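PDB 4RKQ: transcriptional regulator, LacI family from Arthrobacter sp., which probably binds a small effector, such as a sugar, and in response regulates the transcription of genes, as LacI-family repressors do. Local coordinates for residues S59-V71 and L78-R92. Sequence-based numbering, arbitrary orientation.
Sequences SGLDAVEHLAPQV and LGGYADQAQTVLGRR
G60 and L78 meet with no direct hydrogen bond between them, and none joins residues 59-71 to 78-92 anywhere; a water bridges the two at each end. At the G60 end, water 1 accepts from G60 N and donates to L78 O, while G60 CA itself lies 3.6 Å from L78 O. Glycine suits this spot because a beta carbon would collide with that carbonyl. Beside it, S59 and D62 form a capping box: D62 N donates to S59 OG (3.2 Å) and S59 N to D62 OD2. S59 also sets its CB 3.6 Å from CE2 of the Y81 ring, with its hydroxyl over one face near the rim.

Between the ends the contact is mostly apolar. L61, its CG turned trans to the backbone N (chi1 -177°), lays CD1 3.6 Å from A85 N and against V88 CG2, while CD2 meets NE2 of the Q84 side chain. V64 spreads its branches: CG2 settles on A85 CB at 3.7 Å and on L78, and CG1 abuts L89 CG at 3.6 Å. A85 is small enough to let V64 in. These helices, 60-67 and 82-89, run nearly parallel (14°, axes 9.2 Å apart), as expected of successive right-handed beta-alpha-beta crossovers through strand 73-76 in the Rossmann-like N-terminal subdomain of a periplasmic-binding-protein fold. L78 and A85 also rest on strand 94-97.

At the far end A68 CB touches L89 CD2 and lies over one face of the R92 guanidinium. Within that group's plane, NE donates to L89 O (2.8 Å, 169°) and NH2 to V88 O, closing off the helix C-terminus, while NH1 donates to water 2, which in turn donates to V71 O. A leucine in place of R92 would probably leave V88 O without this donor and break the water-mediated link to V71.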
loop_
_atom_site.group_PDB
_atom_site.type_symbol
_atom_site.label_atom_id
_atom_site.label_comp_id
_atom_site.label_asym_id
_atom_site.label_seq_id
_atom_site.Cartn_x
_atom_site.Cartn_y
_atom_site.Cartn_z
ATOM N N SER A 59 -3.626 -4.531 -19.769
ATOM C CA SER A 59 -2.495 -5.441 -19.600
ATOM C C SER A 59 -1.191 -4.614 -19.400
ATOM O O SER A 59 -1.192 -3.392 -19.620
ATOM C CB SER A 59 -2.326 -6.283 -20.866
ATOM O OG SER A 59 -1.846 -5.470 -21.956
ATOM N N GLY A 60 -0.103 -5.289 -19.058
ATOM C CA GLY A 60 1.204 -4.643 -19.004
ATOM C C GLY A 60 1.604 -4.057 -20.344
ATOM O O GLY A 60 2.285 -3.050 -20.382
ATOM N N LEU A 61 1.188 -4.658 -21.478
ATOM C CA LEU A 61 1.461 -4.051 -22.768
ATOM C C LEU A 61 0.731 -2.715 -22.938
ATOM O O LEU A 61 1.319 -1.734 -23.424
ATOM C CB LEU A 61 1.139 -5.029 -23.921
ATOM C CG LEU A 61 1.427 -4.610 -25.327
ATOM C CD1 LEU A 61 2.935 -4.382 -25.424
ATOM C CD2 LEU A 61 0.969 -5.674 -26.318
ATOM N N ASP A 62 -0.519 -2.640 -22.529
ATOM C CA ASP A 62 -1.238 -1.374 -22.572
ATOM C C ASP A 62 -0.514 -0.282 -21.732
ATOM O O ASP A 62 -0.484 0.874 -22.128
ATOM C CB ASP A 62 -2.627 -1.514 -22.004
ATOM C CG ASP A 62 -3.525 -2.384 -22.861
ATOM O OD1 ASP A 62 -3.523 -2.201 -24.089
ATOM O OD2 ASP A 62 -4.240 -3.235 -22.301
ATOM N N ALA A 63 0.035 -0.683 -20.591
ATOM C CA ALA A 63 0.707 0.246 -19.722
ATOM C C ALA A 63 1.908 0.810 -20.450
ATOM O O ALA A 63 2.103 2.011 -20.484
ATOM C CB ALA A 63 1.116 -0.413 -18.415
ATOM N N VAL A 64 2.663 -0.052 -21.102
ATOM C CA VAL A 64 3.869 0.377 -21.821
ATOM C C VAL A 64 3.512 1.220 -23.015
ATOM O O VAL A 64 4.140 2.232 -23.238
ATOM C CB VAL A 64 4.743 -0.805 -22.235
ATOM C CG1 VAL A 64 5.826 -0.358 -23.215
ATOM C CG2 VAL A 64 5.366 -1.442 -21.003
ATOM N N GLU A 65 2.466 0.847 -23.760
ATOM C CA GLU A 65 1.963 1.689 -24.839
ATOM C C GLU A 65 1.592 3.098 -24.442
ATOM O O GLU A 65 1.892 4.061 -25.156
ATOM C CB GLU A 65 0.759 1.029 -25.551
ATOM C CG GLU A 65 1.229 -0.120 -26.433
ATOM C CD GLU A 65 0.115 -0.901 -27.094
ATOM O OE1 GLU A 65 -1.067 -0.688 -26.755
ATOM O OE2 GLU A 65 0.445 -1.752 -27.943
ATOM N N HIS A 66 0.943 3.218 -23.299
ATOM C CA HIS A 66 0.573 4.505 -22.714
ATOM C C HIS A 66 1.800 5.329 -22.280
ATOM O O HIS A 66 1.939 6.498 -22.602
ATOM C CB HIS A 66 -0.352 4.211 -21.537
ATOM C CG HIS A 66 -0.602 5.353 -20.620
ATOM N ND1 HIS A 66 -0.664 5.195 -19.256
ATOM C CD2 HIS A 66 -0.900 6.651 -20.862
ATOM C CE1 HIS A 66 -0.963 6.355 -18.691
ATOM N NE2 HIS A 66 -1.095 7.256 -19.642
ATOM N N LEU A 67 2.706 4.698 -21.585
ATOM C CA LEU A 67 3.851 5.422 -20.994
ATOM C C LEU A 67 4.899 5.827 -22.038
ATOM O O LEU A 67 5.476 6.912 -21.930
ATOM C CB LEU A 67 4.508 4.555 -19.948
ATOM C CG LEU A 67 3.787 4.232 -18.641
ATOM C CD1 LEU A 67 4.511 3.158 -17.855
ATOM C CD2 LEU A 67 3.643 5.481 -17.823
ATOM N N ALA A 68 5.108 4.959 -23.051
ATOM C CA ALA A 68 6.209 5.069 -24.013
ATOM C C ALA A 68 6.497 6.493 -24.499
ATOM O O ALA A 68 7.647 6.980 -24.339
ATOM C CB ALA A 68 6.044 4.140 -25.199
ATOM N N PRO A 69 5.488 7.182 -25.042
ATOM C CA PRO A 69 5.801 8.526 -25.578
ATOM C C PRO A 69 6.188 9.603 -24.556
ATOM O O PRO A 69 6.704 10.624 -24.955
ATOM C CB PRO A 69 4.496 8.979 -26.253
ATOM C CG PRO A 69 3.452 7.975 -25.917
ATOM C CD PRO A 69 4.048 6.836 -25.179
ATOM N N GLN A 70 5.944 9.385 -23.274
ATOM C CA GLN A 70 6.314 10.361 -22.268
ATOM C C GLN A 70 7.476 9.927 -21.394
ATOM O O GLN A 70 7.782 10.582 -20.418
ATOM C CB GLN A 70 5.101 10.814 -21.457
ATOM C CG GLN A 70 4.420 9.777 -20.656
ATOM C CD GLN A 70 3.260 10.364 -19.848
ATOM O OE1 GLN A 70 3.441 11.124 -18.892
ATOM N NE2 GLN A 70 2.059 10.020 -20.243
ATOM N N VAL A 71 8.140 8.835 -21.749
ATOM C CA VAL A 71 9.259 8.347 -20.971
ATOM C C VAL A 71 10.397 7.925 -21.860
ATOM O O VAL A 71 10.227 7.738 -23.045
ATOM C CB VAL A 71 8.903 7.128 -20.060
ATOM C CG1 VAL A 71 7.755 7.523 -19.155
ATOM C CG2 VAL A 71 8.600 5.875 -20.881
ATOM N N LEU A 78 5.123 -6.738 -15.748
ATOM C CA LEU A 78 4.258 -6.655 -16.932
ATOM C C LEU A 78 3.326 -7.838 -17.161
ATOM O O LEU A 78 2.568 -7.844 -18.147
ATOM C CB LEU A 78 5.104 -6.442 -18.176
ATOM C CG LEU A 78 5.919 -5.128 -18.197
ATOM C CD1 LEU A 78 6.434 -5.001 -19.580
ATOM C CD2 LEU A 78 5.099 -3.907 -17.808
ATOM N N GLY A 79 3.367 -8.825 -16.275
ATOM C CA GLY A 79 2.439 -9.973 -16.359
ATOM C C GLY A 79 2.568 -10.815 -17.602
ATOM O O GLY A 79 1.585 -11.347 -18.090
ATOM N N GLY A 80 3.779 -10.905 -18.149
ATOM C CA GLY A 80 4.076 -11.777 -19.288
ATOM C C GLY A 80 4.256 -11.066 -20.615
ATOM O O GLY A 80 4.491 -11.720 -21.604
ATOM N N TYR A 81 4.186 -9.727 -20.644
ATOM C CA TYR A 81 4.274 -8.980 -21.900
ATOM C C TYR A 81 5.632 -8.325 -22.167
ATOM O O TYR A 81 5.724 -7.423 -23.004
ATOM C CB TYR A 81 3.156 -7.915 -21.960
ATOM C CG TYR A 81 1.796 -8.488 -22.197
ATOM C CD1 TYR A 81 1.390 -8.840 -23.477
ATOM C CD2 TYR A 81 0.933 -8.722 -21.148
ATOM C CE1 TYR A 81 0.134 -9.377 -23.710
ATOM C CE2 TYR A 81 -0.334 -9.284 -21.356
ATOM C CZ TYR A 81 -0.717 -9.599 -22.644
ATOM O OH TYR A 81 -1.931 -10.141 -22.889
ATOM N N ALA A 82 6.677 -8.785 -21.479
ATOM C CA ALA A 82 8.030 -8.215 -21.612
ATOM C C ALA A 82 8.505 -8.073 -23.035
ATOM O O ALA A 82 8.996 -7.018 -23.436
ATOM C CB ALA A 82 9.029 -9.058 -20.832
ATOM N N ASP A 83 8.420 -9.145 -23.795
ATOM C CA ASP A 83 8.953 -9.148 -25.139
ATOM C C ASP A 83 8.228 -8.165 -26.064
ATOM O O ASP A 83 8.862 -7.362 -26.798
ATOM C CB ASP A 83 8.934 -10.575 -25.715
ATOM C CG ASP A 83 9.835 -10.712 -26.926
ATOM O OD1 ASP A 83 11.083 -10.497 -26.816
ATOM O OD2 ASP A 83 9.288 -10.997 -27.998
ATOM N N GLN A 84 6.896 -8.243 -26.056
ATOM C CA GLN A 84 6.087 -7.338 -26.845
ATOM C C GLN A 84 6.237 -5.877 -26.408
ATOM O O GLN A 84 6.279 -4.979 -27.232
ATOM C CB GLN A 84 4.617 -7.728 -26.772
ATOM C CG GLN A 84 4.315 -9.061 -27.466
ATOM C CD GLN A 84 2.887 -9.530 -27.260
ATOM O OE1 GLN A 84 2.638 -10.502 -26.559
ATOM N NE2 GLN A 84 1.941 -8.829 -27.868
ATOM N N ALA A 85 6.309 -5.650 -25.109
ATOM C CA ALA A 85 6.557 -4.297 -24.602
ATOM C C ALA A 85 7.926 -3.723 -25.040
ATOM O O ALA A 85 8.020 -2.546 -25.394
ATOM C CB ALA A 85 6.422 -4.275 -23.096
ATOM N N GLN A 86 8.986 -4.522 -25.032
ATOM C CA GLN A 86 10.263 -3.991 -25.517
ATOM C C GLN A 86 10.172 -3.666 -26.999
ATOM O O GLN A 86 10.786 -2.705 -27.490
ATOM C CB GLN A 86 11.419 -4.948 -25.232
ATOM C CG GLN A 86 12.790 -4.393 -25.617
ATOM C CD GLN A 86 13.155 -3.151 -24.813
ATOM O OE1 GLN A 86 13.612 -3.232 -23.668
ATOM N NE2 GLN A 86 12.906 -1.980 -25.400
ATOM N N THR A 87 9.411 -4.453 -27.736
ATOM C CA THR A 87 9.183 -4.130 -29.165
ATOM C C THR A 87 8.529 -2.758 -29.365
ATOM O O THR A 87 8.965 -1.956 -30.211
ATOM C CB THR A 87 8.397 -5.272 -29.874
ATOM O OG1 THR A 87 9.180 -6.455 -29.769
ATOM C CG2 THR A 87 8.137 -4.969 -31.332
ATOM N N VAL A 88 7.528 -2.472 -28.559
ATOM C CA VAL A 88 6.846 -1.184 -28.601
ATOM C C VAL A 88 7.859 -0.105 -28.260
ATOM O O VAL A 88 7.977 0.922 -28.949
ATOM C CB VAL A 88 5.670 -1.179 -27.589
ATOM C CG1 VAL A 88 5.187 0.224 -27.263
ATOM C CG2 VAL A 88 4.504 -2.032 -28.096
ATOM N N LEU A 89 8.634 -0.346 -27.205
ATOM C CA LEU A 89 9.584 0.679 -26.770
ATOM C C LEU A 89 10.741 0.932 -27.720
ATOM O O LEU A 89 11.379 1.988 -27.603
ATOM C CB LEU A 89 10.125 0.343 -25.364
ATOM C CG LEU A 89 9.144 0.700 -24.232
ATOM C CD1 LEU A 89 9.485 -0.101 -22.967
ATOM C CD2 LEU A 89 9.086 2.185 -23.882
ATOM N N GLY A 90 11.045 -0.013 -28.624
ATOM C CA GLY A 90 12.165 0.183 -29.550
ATOM C C GLY A 90 13.469 0.099 -28.767
ATOM O O GLY A 90 13.682 -0.849 -28.061
ATOM N N ARG A 91 14.299 1.119 -28.848
ATOM C CA ARG A 91 15.584 1.184 -28.114
ATOM C C ARG A 91 15.470 1.833 -26.730
ATOM O O ARG A 91 16.464 1.941 -25.973
ATOM C CB ARG A 91 16.622 1.944 -28.967
ATOM C CG ARG A 91 17.048 1.133 -30.175
ATOM C CD ARG A 91 17.821 1.962 -31.155
ATOM N NE ARG A 91 18.992 2.599 -30.527
ATOM C CZ ARG A 91 20.212 2.084 -30.464
ATOM N NH1 ARG A 91 20.471 0.905 -30.981
ATOM N NH2 ARG A 91 21.194 2.791 -29.898
ATOM N N ARG A 92 14.271 2.328 -26.402
ATOM C CA ARG A 92 14.010 2.826 -25.054
ATOM C C ARG A 92 13.949 1.588 -24.120
ATOM O O ARG A 92 13.191 0.665 -24.341
ATOM C CB ARG A 92 12.698 3.644 -25.001
ATOM C CG ARG A 92 12.644 4.830 -25.957
ATOM C CD ARG A 92 11.261 5.438 -26.093
ATOM N NE ARG A 92 10.420 4.573 -26.912
ATOM C CZ ARG A 92 9.295 4.943 -27.493
ATOM N NH1 ARG A 92 8.815 6.176 -27.315
ATOM N NH2 ARG A 92 8.609 4.048 -28.201
HETATM O O HOH W 1 -0.428 -7.982 -17.996
HETATM O O HOH W 2 9.778 8.412 -25.709
#